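Local coordinates for protein porin (Acinetobacter baumannii AB307-0294, PDB 5DL7) that probably works as an outer-membrane channel of the OprD porin family, a beta-barrel that lets small solutes cross the outer membrane, at residues N120-G125 and R147-V152. Numbering follows the deposited sequence.
With C8E ((hydroxyethyloxy)tri(ethyloxy)octane), chain J.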
# COMPACT_ATOMS: atom_id res chain seq x y z
N ASN A 120 -7.44 24.27 10.01
CA ASN A 120 -6.10 23.78 10.26
C ASN A 120 -6.23 22.69 11.39
O ASN A 120 -6.95 22.95 12.42
CB ASN A 120 -5.22 24.83 10.79
CG ASN A 120 -5.13 26.04 9.84
OD1 ASN A 120 -4.60 25.86 8.76
ND2 ASN A 120 -5.84 27.16 10.17
N GLU A 121 -5.63 21.53 11.18
CA GLU A 121 -5.72 20.49 12.22
C GLU A 121 -4.35 19.90 12.53
O GLU A 121 -3.51 19.80 11.63
CB GLU A 121 -6.58 19.38 11.72
CG GLU A 121 -8.01 19.72 11.53
CD GLU A 121 -8.77 18.67 10.74
OE1 GLU A 121 -9.37 17.78 11.40
OE2 GLU A 121 -8.52 18.65 9.50
N LEU A 122 -4.08 19.68 13.82
CA LEU A 122 -2.83 19.15 14.29
C LEU A 122 -3.21 17.78 14.98
O LEU A 122 -4.14 17.73 15.76
CB LEU A 122 -2.24 20.12 15.27
CG LEU A 122 -0.89 19.66 15.93
CD1 LEU A 122 0.11 19.53 14.87
CD2 LEU A 122 -0.43 20.61 17.04
N PHE A 123 -2.45 16.76 14.69
CA PHE A 123 -2.64 15.39 15.20
C PHE A 123 -1.33 14.91 15.81
O PHE A 123 -0.30 15.17 15.18
CB PHE A 123 -2.98 14.40 14.13
CG PHE A 123 -4.22 14.75 13.30
CD1 PHE A 123 -4.11 15.63 12.19
CD2 PHE A 123 -5.42 14.10 13.53
CE1 PHE A 123 -5.25 16.01 11.41
CE2 PHE A 123 -6.60 14.46 12.75
CZ PHE A 123 -6.47 15.41 11.71
N VAL A 124 -1.37 14.39 17.08
CA VAL A 124 -0.19 13.97 17.75
C VAL A 124 -0.46 12.55 18.24
O VAL A 124 -1.47 12.31 18.94
CB VAL A 124 0.11 14.91 18.94
CG1 VAL A 124 1.33 14.31 19.68
CG2 VAL A 124 0.39 16.32 18.44
N GLY A 125 0.42 11.64 17.91
CA GLY A 125 0.30 10.25 18.39
C GLY A 125 0.45 9.29 17.31
O GLY A 125 1.37 9.34 16.49
N ARG A 147 4.33 6.92 14.61
CA ARG A 147 4.14 7.78 15.73
C ARG A 147 4.82 9.07 15.52
O ARG A 147 5.92 9.06 15.06
CB ARG A 147 4.79 7.13 17.01
CG ARG A 147 3.84 7.10 18.05
CD ARG A 147 4.34 6.21 19.25
NE ARG A 147 3.33 5.20 19.59
CZ ARG A 147 3.54 4.35 20.60
NH1 ARG A 147 4.77 4.30 21.14
NH2 ARG A 147 2.59 3.50 20.96
N GLY A 148 4.08 10.15 15.69
CA GLY A 148 4.62 11.52 15.50
C GLY A 148 3.54 12.55 15.48
O GLY A 148 2.55 12.48 16.25
N ILE A 149 3.73 13.52 14.56
CA ILE A 149 2.86 14.69 14.44
C ILE A 149 2.52 14.80 12.94
O ILE A 149 3.28 14.52 12.00
CB ILE A 149 3.63 15.92 14.86
CG1 ILE A 149 3.91 15.80 16.37
CG2 ILE A 149 2.79 17.14 14.60
CD1 ILE A 149 5.17 16.62 16.66
N ARG A 150 1.24 15.17 12.78
CA ARG A 150 0.69 15.44 11.40
C ARG A 150 0.02 16.81 11.52
O ARG A 150 -0.70 17.11 12.41
CB ARG A 150 -0.36 14.41 11.00
CG ARG A 150 -1.01 14.56 9.57
CD ARG A 150 -2.27 13.75 9.45
NE ARG A 150 -2.73 13.80 8.07
CZ ARG A 150 -4.02 13.65 7.70
NH1 ARG A 150 -4.89 13.33 8.53
NH2 ARG A 150 -4.34 13.81 6.42
N PHE A 151 0.23 17.63 10.49
CA PHE A 151 -0.48 18.93 10.39
C PHE A 151 -1.15 18.95 8.98
O PHE A 151 -0.58 18.52 7.96
CB PHE A 151 0.47 20.07 10.45
CG PHE A 151 -0.25 21.44 10.21
CD1 PHE A 151 -0.89 22.01 11.20
CD2 PHE A 151 -0.22 22.01 8.89
CE1 PHE A 151 -1.59 23.22 11.04
CE2 PHE A 151 -0.90 23.23 8.69
CZ PHE A 151 -1.56 23.80 9.77
N VAL A 152 -2.40 19.44 9.00
CA VAL A 152 -3.20 19.44 7.75
C VAL A 152 -3.89 20.81 7.75
O VAL A 152 -4.43 21.30 8.76
CB VAL A 152 -4.30 18.44 7.64
CG1 VAL A 152 -5.06 18.58 6.33
CG2 VAL A 152 -3.74 17.12 7.58
C10 C8E J . 7.10 13.27 18.05
C11 C8E J . 6.48 12.04 18.77
O12 C8E J . 5.29 12.41 19.50
C13 C8E J . 4.18 11.45 19.64
C14 C8E J . 4.31 10.21 20.57
O15 C8E J . 2.97 9.63 20.63
C16 C8E J . 2.54 8.54 21.44
C17 C8E J . 1.02 8.19 21.34
O18 C8E J . 0.53 9.46 21.80
C19 C8E J . -0.85 9.62 21.82
C20 C8E J . -0.93 11.10 22.22
O21 C8E J . -2.25 11.34 22.63
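Phe123 and Arg150 lie side by side on one face of an antiparallel strand pair. With CG opposite N (chi1 -180°) and the chain extended to NE, Arg150 follows the flank of the ring. Its CD lies 3.8 Å from Phe123 CD1, and NH1 sits over the ring face, 4.0 Å from Phe123 CE1. Ring and guanidinium planes are 30° apart, and Val152 CG2 sits over the rim of one guanidinium face. On the other face of the sheet, Leu122 CD1 slants across to Ile149 CG2 at 3.6 Å. The Asn120 amide lies alongside the Phe151 ring, planes 14° apart, with OD1 meeting the ring obliquely, 3.8 Å from Phe151 CZ. Both strands belong to the curved wall of the porin beta-barrel, where Leu122 and Phe151 are on the surface, consistent with a lipid-facing side. Three hydrogen-bonded pairs, ending at Gly125 and Gly148, rivet the backbones; Gly125 N reaches Gly148 O at 2.8 Å. At this end the chains turn a corner, and a C8E detergent crosses it, its O18 3.5 Å from Gly125 CA and its C16 3.7 Å from Arg147 CD. Farther out, salt bridges to Glu162 and Asp126 hold Arg150 NH2 and Arg147 NE, and Ser153 OG binds Asn120 OD1.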